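Local coordinates for histone-lysine N-methyltransferase, H3 lysine-9 specific SUVH4 (Arabidopsis thaliana, PDB 4QEO), which methylates histone H3, setting a mark of transcriptional repression, and binds methylated DNA, at residues Gln142-Leu148 against Phe202-Tyr207; Tyr184-Tyr188 against Arg211-Gln215; Glu238-Glu243 against Pro255-Arg259; Ile385-Thr391 against Pro443-Ala449. One frame throughout, in Å; residues are numbered along the deposited sequence.

Contact 1: Gln142-Leu148 against Phe202-Tyr207; sequences QIKDQLL and FTVYKY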
# COMPACT_ATOMS: atom_id res chain seq x y z
N GLN A 142 -16.58 31.30 1.60
CA GLN A 142 -17.92 31.35 2.18
C GLN A 142 -18.79 32.25 1.34
O GLN A 142 -18.36 33.33 0.94
CB GLN A 142 -17.86 31.87 3.63
CG GLN A 142 -17.05 30.95 4.58
CD GLN A 142 -17.40 29.47 4.38
OE1 GLN A 142 -16.60 28.69 3.83
NE2 GLN A 142 -18.59 29.08 4.81
N ILE A 143 -20.03 31.84 1.07
CA ILE A 143 -20.93 32.63 0.24
C ILE A 143 -22.29 32.85 0.88
O ILE A 143 -23.14 33.52 0.31
CB ILE A 143 -21.14 31.97 -1.13
CG1 ILE A 143 -21.56 30.52 -0.93
CG2 ILE A 143 -19.86 32.02 -1.94
CD1 ILE A 143 -21.78 29.79 -2.25
N LYS A 144 -22.52 32.25 2.05
CA LYS A 144 -23.64 32.65 2.88
C LYS A 144 -23.39 32.23 4.31
O LYS A 144 -22.36 31.60 4.60
CB LYS A 144 -24.97 32.05 2.40
CG LYS A 144 -25.00 30.55 2.32
CD LYS A 144 -26.39 30.10 1.94
CE LYS A 144 -26.35 28.86 1.11
NZ LYS A 144 -27.58 28.74 0.29
N ASP A 145 -24.32 32.57 5.20
CA ASP A 145 -24.21 32.27 6.62
C ASP A 145 -24.27 30.78 6.90
O ASP A 145 -24.97 30.04 6.20
CB ASP A 145 -25.35 32.91 7.41
CG ASP A 145 -25.23 34.42 7.54
OD1 ASP A 145 -24.23 35.00 7.09
OD2 ASP A 145 -26.17 35.02 8.14
N GLN A 146 -23.59 30.36 7.96
CA GLN A 146 -23.74 29.01 8.48
C GLN A 146 -24.87 28.91 9.52
O GLN A 146 -25.29 29.90 10.09
CB GLN A 146 -22.42 28.51 9.10
CG GLN A 146 -21.33 28.30 8.02
CD GLN A 146 -20.09 27.59 8.55
OE1 GLN A 146 -19.84 27.55 9.75
NE2 GLN A 146 -19.34 26.99 7.64
N LEU A 147 -25.34 27.69 9.77
CA LEU A 147 -26.36 27.44 10.77
C LEU A 147 -25.92 26.34 11.72
O LEU A 147 -25.17 25.43 11.35
CB LEU A 147 -27.63 26.97 10.07
CG LEU A 147 -28.33 28.03 9.23
CD1 LEU A 147 -29.25 27.35 8.24
CD2 LEU A 147 -29.09 28.93 10.15
N LEU A 148 -26.42 26.41 12.94
CA LEU A 148 -26.09 25.43 13.96
C LEU A 148 -26.95 24.18 13.77
O LEU A 148 -27.89 23.92 14.52
CB LEU A 148 -26.31 26.04 15.34
CG LEU A 148 -25.79 25.27 16.56
CD1 LEU A 148 -24.30 24.85 16.38
CD2 LEU A 148 -26.01 26.14 17.84
N PHE A 202 -19.51 36.46 6.27
CA PHE A 202 -20.70 35.68 6.60
C PHE A 202 -20.48 34.97 7.95
O PHE A 202 -19.35 34.72 8.34
CB PHE A 202 -20.97 34.63 5.52
CG PHE A 202 -21.24 35.22 4.16
CD1 PHE A 202 -22.50 35.70 3.83
CD2 PHE A 202 -20.22 35.32 3.22
CE1 PHE A 202 -22.76 36.25 2.56
CE2 PHE A 202 -20.45 35.88 1.95
CZ PHE A 202 -21.73 36.35 1.63
N THR A 203 -21.57 34.64 8.63
CA THR A 203 -21.47 33.90 9.88
C THR A 203 -20.85 32.54 9.63
O THR A 203 -21.27 31.82 8.74
CB THR A 203 -22.85 33.68 10.51
OG1 THR A 203 -23.45 34.95 10.77
CG2 THR A 203 -22.73 32.89 11.83
N VAL A 204 -19.82 32.22 10.41
CA VAL A 204 -19.30 30.86 10.52
C VAL A 204 -19.30 30.40 11.97
O VAL A 204 -19.20 31.21 12.91
CB VAL A 204 -17.88 30.72 9.99
CG1 VAL A 204 -17.86 30.95 8.49
CG2 VAL A 204 -16.91 31.64 10.75
N TYR A 205 -19.47 29.10 12.15
CA TYR A 205 -19.28 28.47 13.44
C TYR A 205 -17.84 28.03 13.49
O TYR A 205 -17.29 27.62 12.49
CB TYR A 205 -20.27 27.32 13.64
CG TYR A 205 -21.63 27.89 13.94
CD1 TYR A 205 -22.52 28.23 12.91
CD2 TYR A 205 -22.00 28.18 15.24
CE1 TYR A 205 -23.75 28.81 13.19
CE2 TYR A 205 -23.22 28.76 15.54
CZ TYR A 205 -24.09 29.07 14.51
OH TYR A 205 -25.29 29.64 14.80
N LYS A 206 -17.22 28.15 14.65
CA LYS A 206 -15.82 27.79 14.82
C LYS A 206 -15.73 26.86 16.00
O LYS A 206 -16.38 27.11 17.01
CB LYS A 206 -14.96 29.05 15.09
CG LYS A 206 -14.82 29.98 13.88
CD LYS A 206 -13.71 30.99 14.12
CE LYS A 206 -13.06 31.37 12.82
NZ LYS A 206 -12.11 32.51 12.95
N TYR A 207 -14.93 25.81 15.85
CA TYR A 207 -14.81 24.74 16.82
C TYR A 207 -13.35 24.66 17.23
O TYR A 207 -12.48 24.39 16.43
CB TYR A 207 -15.32 23.39 16.24
CG TYR A 207 -16.81 23.50 15.97
CD1 TYR A 207 -17.27 24.01 14.77
CD2 TYR A 207 -17.74 23.17 16.95
CE1 TYR A 207 -18.63 24.17 14.52
CE2 TYR A 207 -19.11 23.33 16.71
CZ TYR A 207 -19.53 23.84 15.49
OH TYR A 207 -20.88 24.01 15.25
O HOH W 1 -20.28 31.45 6.26
O HOH W 2 -26.29 34.32 10.81
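Phe202 lays one face of its ring flat against backbone: the peptide joining Ile143 to Lys144 passes over the ring centre, with Ile143 C 3.6 Å above the plane. Lys144 CA covers the CD1 corner of the same face, and Asp145 OD1 comes in at the ring edge. The tight part is centred on Gln146. Gln146 N donates to Thr203 O (2.8 Å), while the Gln146 side chain, extended beyond CG (chi2 -170°), carries OE1 back to Tyr205 N at 2.9 Å along a nearly straight bond. Its NE2 turns to Gly130 O and Gly132 O, so both ends of this buried amide are engaged. Replacing Phe202 by an alanine would probably open a gap beneath the Ile143-Lys144 peptide and leave that stretch of loop freer to shift. The Asp145 side is more exposed. Asp145 OD1 is met by Thr203 N (3.1 Å) from above the carboxylate plane, and a water links Asp145 OD2 to Thr203 OG1, while at Ile143 and Lys144 CB points away from the strand. A second water accepts from Gln142 NE2, which also bonds Gly132 O, and donates to Lys144 O and Thr203 O. Leu148 CB leans on Tyr205 CZ at 3.8 Å. With its nearest atom about 5 Å from the bound DNA, the contact is an irregular loop laid along strand 203-211 in the mixed sheet of the SRA domain, the methylated-DNA-binding module.

Contact 2: Tyr184-Tyr188 against Arg211-Gln215; sequences YDGLY and RLEGQ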
# COMPACT_ATOMS: atom_id res chain seq x y z
N TYR A 184 -4.73 9.95 9.72
CA TYR A 184 -5.46 9.99 10.97
C TYR A 184 -4.52 10.44 12.08
O TYR A 184 -3.54 9.76 12.39
CB TYR A 184 -6.04 8.61 11.29
CG TYR A 184 -6.61 8.52 12.69
CD1 TYR A 184 -7.50 9.49 13.16
CD2 TYR A 184 -6.28 7.47 13.53
CE1 TYR A 184 -8.01 9.43 14.44
CE2 TYR A 184 -6.80 7.39 14.82
CZ TYR A 184 -7.66 8.38 15.26
OH TYR A 184 -8.18 8.31 16.54
N ASP A 185 -4.84 11.58 12.72
CA ASP A 185 -3.91 12.18 13.66
C ASP A 185 -4.31 12.03 15.12
O ASP A 185 -3.70 12.64 16.01
CB ASP A 185 -3.73 13.67 13.30
CG ASP A 185 -2.94 13.86 12.01
OD1 ASP A 185 -2.28 12.90 11.55
OD2 ASP A 185 -2.97 14.98 11.46
N GLY A 186 -5.33 11.21 15.38
CA GLY A 186 -5.73 10.93 16.76
C GLY A 186 -7.02 11.59 17.19
O GLY A 186 -7.70 12.27 16.40
N LEU A 187 -7.38 11.40 18.46
CA LEU A 187 -8.60 11.97 18.99
C LEU A 187 -8.38 13.41 19.51
O LEU A 187 -7.34 13.71 20.10
CB LEU A 187 -9.13 11.08 20.11
CG LEU A 187 -9.38 9.62 19.68
CD1 LEU A 187 -9.65 8.77 20.88
CD2 LEU A 187 -10.62 9.61 18.75
N TYR A 188 -9.37 14.27 19.30
CA TYR A 188 -9.38 15.63 19.84
C TYR A 188 -10.70 15.85 20.55
O TYR A 188 -11.73 15.32 20.15
CB TYR A 188 -9.27 16.68 18.71
CG TYR A 188 -7.91 16.81 18.03
CD1 TYR A 188 -7.33 15.75 17.34
CD2 TYR A 188 -7.23 18.04 18.05
CE1 TYR A 188 -6.09 15.89 16.70
CE2 TYR A 188 -5.99 18.18 17.40
CZ TYR A 188 -5.43 17.12 16.73
OH TYR A 188 -4.20 17.26 16.11
N ARG A 211 -6.00 18.27 21.08
CA ARG A 211 -5.65 16.87 20.95
C ARG A 211 -5.61 16.23 22.34
O ARG A 211 -5.10 16.82 23.28
CB ARG A 211 -4.29 16.72 20.26
CG ARG A 211 -3.98 15.31 19.78
CD ARG A 211 -2.81 15.33 18.84
NE ARG A 211 -2.57 14.05 18.17
CZ ARG A 211 -1.71 13.13 18.60
NH1 ARG A 211 -1.05 13.33 19.74
NH2 ARG A 211 -1.54 12.01 17.92
N LEU A 212 -6.17 15.04 22.45
CA LEU A 212 -6.21 14.33 23.73
C LEU A 212 -4.85 13.76 24.12
O LEU A 212 -4.02 13.44 23.27
CB LEU A 212 -7.25 13.21 23.66
CG LEU A 212 -8.66 13.80 23.43
CD1 LEU A 212 -9.67 12.68 23.43
CD2 LEU A 212 -9.03 14.84 24.48
N GLU A 213 -4.63 13.66 25.43
CA GLU A 213 -3.41 13.08 25.98
C GLU A 213 -3.46 11.56 25.80
O GLU A 213 -4.50 11.02 25.44
CB GLU A 213 -3.31 13.43 27.47
CG GLU A 213 -3.40 14.92 27.77
CD GLU A 213 -2.08 15.67 27.62
OE1 GLU A 213 -1.02 15.01 27.59
OE2 GLU A 213 -2.11 16.92 27.52
N GLY A 214 -2.35 10.88 26.06
CA GLY A 214 -2.32 9.43 25.95
C GLY A 214 -2.12 8.87 24.55
O GLY A 214 -2.34 7.68 24.29
N GLN A 215 -1.70 9.71 23.62
CA GLN A 215 -1.54 9.27 22.23
C GLN A 215 -0.11 9.49 21.79
O GLN A 215 0.61 10.26 22.41
CB GLN A 215 -2.51 10.05 21.30
CG GLN A 215 -3.92 10.10 21.80
CD GLN A 215 -4.87 10.79 20.82
OE1 GLN A 215 -5.43 10.14 19.94
NE2 GLN A 215 -5.04 12.11 20.97
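Asp185 O is gripped twice by Arg211, through NE at 2.8 Å and NH2 at 3.0 Å, so the guanidinium takes hold of one carbonyl side-on. The oxygen lies in the guanidinium plane, but the two donors reach it differently: NE comes almost straight down the carbonyl, NH2 from above its plane. What delivers the group is an arginine chain stretched out from CG to NE, with CG anti to the backbone N (chi1 -166°), running obliquely across the ring of Tyr188. There Arg211 CB sits over the ring face as a CH-pi contact, 3.7 Å from the centroid of the Tyr188 ring, and Arg211 CD goes on towards Tyr188 OH, whose own hydrogen-bond partners are Ala123 O and Arg169. Tyr188 and Arg211 form a non-hydrogen-bonded antiparallel pair where strands 180-197 and 203-211, consecutive and adjacent in the SRA-domain sheet, part company. Beyond it the chain leaves the sheet and curls back, and the Gln215 amide supplements the one remaining backbone bond, Leu212 N to Leu187 O. It reads both polar atoms of Leu187: OE1 accepts from Leu187 N (2.8 Å) on a lone pair, in the carbonyl plane, and NE2 donates to Leu187 O (2.9 Å). Leu212 N gives that same oxygen a second, practically linear bond (178°). Gln215 NE2 also donates to Leu212 O within its own segment, which fixes the rotation of the amide. A side chain on Gly186 would run into Gln215 OE1. Alongside, Leu187 CB packs on Leu212 CD1 at 3.7 Å.

Contact 3: Glu238-Glu243 against Pro255-Arg259; sequences EGLVCE and PATNR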
# COMPACT_ATOMS: atom_id res chain seq x y z
N GLU A 238 23.48 10.10 5.76
CA GLU A 238 23.93 9.41 6.98
C GLU A 238 24.10 7.89 6.94
O GLU A 238 23.20 7.17 6.54
CB GLU A 238 23.00 9.78 8.13
CG GLU A 238 22.97 11.27 8.44
CD GLU A 238 23.75 11.60 9.70
OE1 GLU A 238 24.21 12.76 9.82
OE2 GLU A 238 23.90 10.71 10.56
N GLY A 239 25.26 7.42 7.40
CA GLY A 239 25.53 5.99 7.50
C GLY A 239 25.70 5.33 6.14
O GLY A 239 25.72 4.11 6.03
N LEU A 240 25.84 6.17 5.11
CA LEU A 240 26.03 5.71 3.74
C LEU A 240 27.24 4.80 3.64
O LEU A 240 28.32 5.12 4.13
CB LEU A 240 26.20 6.91 2.81
CG LEU A 240 25.85 6.77 1.33
CD1 LEU A 240 27.10 6.54 0.50
CD2 LEU A 240 24.82 5.66 1.11
N VAL A 241 27.05 3.66 2.99
CA VAL A 241 28.11 2.68 2.86
C VAL A 241 28.42 2.46 1.38
O VAL A 241 29.55 2.18 0.99
CB VAL A 241 27.71 1.36 3.55
CG1 VAL A 241 28.67 0.26 3.19
CG2 VAL A 241 27.68 1.55 5.06
N CYS A 242 27.39 2.62 0.56
CA CYS A 242 27.52 2.44 -0.88
C CYS A 242 26.59 3.42 -1.58
O CYS A 242 25.40 3.45 -1.29
CB CYS A 242 27.17 1.00 -1.25
SG CYS A 242 27.26 0.61 -3.02
N GLU A 243 27.14 4.22 -2.48
CA GLU A 243 26.37 5.23 -3.20
C GLU A 243 25.26 4.61 -4.07
O GLU A 243 24.28 5.27 -4.41
CB GLU A 243 27.31 6.10 -4.04
CG GLU A 243 26.82 7.52 -4.30
CD GLU A 243 27.65 8.59 -3.59
OE1 GLU A 243 28.76 8.27 -3.12
OE2 GLU A 243 27.19 9.74 -3.51
N PRO A 255 21.00 3.38 -2.97
CA PRO A 255 21.99 3.55 -1.89
C PRO A 255 21.84 2.52 -0.77
O PRO A 255 20.76 1.97 -0.55
CB PRO A 255 21.69 4.96 -1.37
CG PRO A 255 20.33 5.30 -1.88
CD PRO A 255 20.20 4.59 -3.18
N ALA A 256 22.94 2.28 -0.07
CA ALA A 256 22.93 1.38 1.07
C ALA A 256 23.50 2.08 2.30
O ALA A 256 24.51 2.76 2.22
CB ALA A 256 23.71 0.11 0.76
N THR A 257 22.84 1.91 3.45
CA THR A 257 23.32 2.51 4.69
C THR A 257 23.41 1.49 5.81
O THR A 257 22.60 0.56 5.90
CB THR A 257 22.42 3.67 5.16
OG1 THR A 257 21.10 3.18 5.42
CG2 THR A 257 22.36 4.77 4.10
N ASN A 258 24.43 1.64 6.64
CA ASN A 258 24.49 0.95 7.91
C ASN A 258 24.55 2.03 8.95
O ASN A 258 25.46 2.81 9.00
CB ASN A 258 25.71 0.08 8.00
CG ASN A 258 25.68 -0.84 9.19
OD1 ASN A 258 25.13 -0.52 10.22
ND2 ASN A 258 26.29 -1.99 9.04
N ARG A 259 23.50 2.11 9.75
CA ARG A 259 23.45 3.03 10.84
C ARG A 259 23.60 2.21 12.07
O ARG A 259 23.82 2.73 13.12
CB ARG A 259 22.08 3.69 10.88
CG ARG A 259 22.07 5.11 11.37
CD ARG A 259 22.20 6.06 10.22
NE ARG A 259 21.08 6.98 10.16
CZ ARG A 259 20.92 8.04 10.95
NH1 ARG A 259 19.87 8.83 10.80
NH2 ARG A 259 21.81 8.32 11.88
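Val241 and Cys242 both turn their N-H toward Ala256 O, Val241 N at 2.8 Å and Cys242 N by a weak bond of 3.3 Å. Two residues facing one make this a classic beta bulge, and the register slips by one between the Leu240-Thr257 and Cys242-Ala256 pairs. Val241 takes up the slack with a psi of -30°, far from an extended strand. On one flank the pairing resumes with Ala256 N donating to Cys242 O (3.0 Å); on the other, Asn258 N reaches Gly239 O (2.9 Å), which also lies close to Thr257 CA.

Side chains fill in round this ladder. Leu240 crosses Thr257 at about a right angle, CD2 against CG2, on one face, while Cys242 CB meets Ala256 CB at 4.1 Å on the other. Val241 CG2 rests beside Asn258 CB, the two side chains pointing the same way. At the outer end Glu238 CB lies over the face of the Arg259 guanidinium, and Glu238 OE2 stands 3.4 Å from Arg259 NH2.

Strand 256-257 is paired along its other edge with strand 357-361, parallel to it in a four-stranded sheet. Thr257 OG1 bonds to Glu358, and Asn258 OD1 to Asp261 N; the Asn258 side chain is about 4 Å from that of Trp367, a probable cofactor-binding residue by similarity. Backbone bonds thus carry the contact. The Glu238-Arg259 salt bridge, its oxygen well out of the guanidinium plane with no N-H aimed at it, adds attraction between charges but probably little directional hold.

Contact 4: Ile385-Thr391 against Pro443-Ala449; sequences IGVVRRT and PEFCIDA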
# COMPACT_ATOMS: atom_id res chain seq x y z
N ILE A 385 15.87 -11.74 -9.32
CA ILE A 385 16.94 -12.10 -10.25
C ILE A 385 18.14 -12.75 -9.54
O ILE A 385 18.55 -12.34 -8.46
CB ILE A 385 17.43 -10.85 -11.03
CG1 ILE A 385 16.27 -10.22 -11.82
CG2 ILE A 385 18.59 -11.19 -11.97
CD1 ILE A 385 15.75 -11.07 -12.95
N GLY A 386 18.70 -13.78 -10.17
CA GLY A 386 19.85 -14.50 -9.66
C GLY A 386 20.28 -15.53 -10.70
O GLY A 386 19.93 -15.39 -11.88
N VAL A 387 21.02 -16.55 -10.28
CA VAL A 387 21.39 -17.64 -11.19
C VAL A 387 20.38 -18.77 -11.10
O VAL A 387 20.24 -19.39 -10.05
CB VAL A 387 22.78 -18.23 -10.85
CG1 VAL A 387 23.12 -19.37 -11.82
CG2 VAL A 387 23.84 -17.15 -10.91
N VAL A 388 19.69 -19.05 -12.20
CA VAL A 388 18.72 -20.15 -12.21
C VAL A 388 19.44 -21.50 -12.22
O VAL A 388 20.13 -21.83 -13.18
CB VAL A 388 17.80 -20.08 -13.43
CG1 VAL A 388 16.83 -21.26 -13.41
CG2 VAL A 388 17.04 -18.76 -13.46
N ARG A 389 19.26 -22.26 -11.15
CA ARG A 389 19.91 -23.56 -10.99
C ARG A 389 18.86 -24.66 -10.81
O ARG A 389 17.70 -24.39 -10.46
CB ARG A 389 20.86 -23.56 -9.78
CG ARG A 389 21.85 -22.40 -9.71
CD ARG A 389 22.97 -22.67 -8.71
NE ARG A 389 23.90 -21.54 -8.61
CZ ARG A 389 24.98 -21.38 -9.37
NH1 ARG A 389 25.28 -22.27 -10.30
NH2 ARG A 389 25.76 -20.32 -9.20
N ARG A 390 19.28 -25.89 -11.05
CA ARG A 390 18.47 -27.05 -10.68
C ARG A 390 18.52 -27.18 -9.16
O ARG A 390 19.59 -27.02 -8.56
CB ARG A 390 19.01 -28.31 -11.34
CG ARG A 390 18.06 -28.98 -12.31
CD ARG A 390 18.83 -29.75 -13.38
NE ARG A 390 20.12 -30.23 -12.89
CZ ARG A 390 20.36 -31.48 -12.52
NH1 ARG A 390 19.40 -32.40 -12.58
NH2 ARG A 390 21.57 -31.83 -12.08
N THR A 391 17.38 -27.44 -8.55
CA THR A 391 17.29 -27.56 -7.10
C THR A 391 18.17 -28.69 -6.56
O THR A 391 18.80 -28.53 -5.52
CB THR A 391 15.85 -27.76 -6.63
OG1 THR A 391 15.22 -28.78 -7.43
CG2 THR A 391 15.06 -26.46 -6.75
N PRO A 443 9.98 -29.03 -6.39
CA PRO A 443 10.28 -27.97 -7.36
C PRO A 443 11.60 -28.25 -8.06
O PRO A 443 12.62 -28.41 -7.39
CB PRO A 443 10.39 -26.71 -6.49
CG PRO A 443 9.69 -27.05 -5.21
CD PRO A 443 9.90 -28.52 -5.01
N GLU A 444 11.59 -28.31 -9.39
CA GLU A 444 12.79 -28.67 -10.13
C GLU A 444 13.82 -27.56 -10.15
O GLU A 444 15.03 -27.82 -10.17
CB GLU A 444 12.44 -29.07 -11.57
CG GLU A 444 12.95 -30.46 -11.95
CD GLU A 444 12.96 -30.69 -13.45
OE1 GLU A 444 11.87 -30.78 -14.06
OE2 GLU A 444 14.07 -30.78 -14.02
N PHE A 445 13.35 -26.32 -10.12
CA PHE A 445 14.24 -25.19 -10.38
C PHE A 445 14.15 -24.09 -9.33
O PHE A 445 13.13 -23.91 -8.65
CB PHE A 445 13.96 -24.63 -11.77
CG PHE A 445 14.04 -25.65 -12.88
CD1 PHE A 445 15.26 -26.15 -13.30
CD2 PHE A 445 12.89 -26.07 -13.53
CE1 PHE A 445 15.34 -27.08 -14.34
CE2 PHE A 445 12.95 -26.99 -14.56
CZ PHE A 445 14.18 -27.50 -14.97
N CYS A 446 15.25 -23.35 -9.19
CA CYS A 446 15.31 -22.27 -8.23
C CYS A 446 16.19 -21.14 -8.74
O CYS A 446 16.95 -21.31 -9.69
CB CYS A 446 15.87 -22.77 -6.90
SG CYS A 446 17.55 -23.45 -7.00
N ILE A 447 16.08 -19.99 -8.08
CA ILE A 447 16.86 -18.81 -8.38
C ILE A 447 17.83 -18.60 -7.22
O ILE A 447 17.41 -18.30 -6.11
CB ILE A 447 15.96 -17.56 -8.50
CG1 ILE A 447 14.85 -17.80 -9.53
CG2 ILE A 447 16.79 -16.34 -8.86
CD1 ILE A 447 13.80 -16.68 -9.56
N ASP A 448 19.12 -18.76 -7.50
CA ASP A 448 20.16 -18.60 -6.49
C ASP A 448 20.80 -17.22 -6.58
O ASP A 448 21.62 -16.94 -7.46
CB ASP A 448 21.22 -19.70 -6.67
CG ASP A 448 22.48 -19.46 -5.84
OD1 ASP A 448 22.43 -18.73 -4.83
OD2 ASP A 448 23.52 -20.04 -6.21
N ALA A 449 20.42 -16.35 -5.65
CA ALA A 449 21.00 -15.01 -5.58
C ALA A 449 22.09 -14.94 -4.51
O ALA A 449 22.37 -13.87 -3.97
CB ALA A 449 19.92 -13.98 -5.32
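Arg389 reaches across to Asp448 along a chain extended from CG to NE. Its CB stands 4.3 Å from SG of Cys446, the residue Arg389 pairs with; CG passes Asp448 CB at 4.1 Å, and CD comes near Asp448 OD2. NE then donates to that oxygen, 2.9 Å from NE to Asp448 OD2, which receives it on the anti lone pair and lies close to the guanidinium plane. Past CZ, one face of the guanidinium is covered by Val387 CG1, 3.7 Å above the plane and over its centre, while NH1 has a long, weak ion pair with Glu280. A leucine in place of Arg389 would probably leave Asp448 OD2 without its charged mate and uncover Val387 CG1. Asp448 OD1 turns instead to Gly450 N.

The two segments are antiparallel neighbours, strands 387-390 and 445-448, the middle pair of a small four-stranded sheet in the SET domain, flanked by strands 278-279 and 403-405. Val387 with Asp448 and Arg389 with Cys446 are hydrogen-bonded pairs. Beyond Arg390, Thr391 adds two more bonds: its N meets Glu444 O with an angle of 178° at the hydrogen, and OG1, set between backbone N and carbonyl carbon (chi1 47°), donates to Pro443 O at 2.6 Å. That turn of the side chain lets CG2 rest on Cys446 CB at 3.8 Å.

At the other end Ile447 CG2 presses on Gly386 N, 3.5 Å away, a buried N-H without a partner, and any CB on Gly386 would strike Asp448 O. Next door, Ala449 O accepts from Arg457 NE, a predicted cofactor-binding residue.

Contacts 1 and 2, centres about 26 Å apart in the SRA domain, both reach the same sheet, contact 1 on strand 203-211 and contact 2 on its neighbour 180-197 and the end of 203-211. Contacts 3 and 4 lie in other sheets, contact 4 in the SET domain with its centre about 67 Å from that of contact 1. None is wholly core: contact 4 has the largest buried share (8 of 14 touching residues), with two exposed, contacts 1 and 3 are mixed, and contact 2 has no exposed touching residue. Loops against strands, in contacts 1 and 2, use side-chain amides, carboxylate or guanidinium to bond backbone; strand pairs, in contacts 3 and 4, rely on backbone ladders with one salt bridge each.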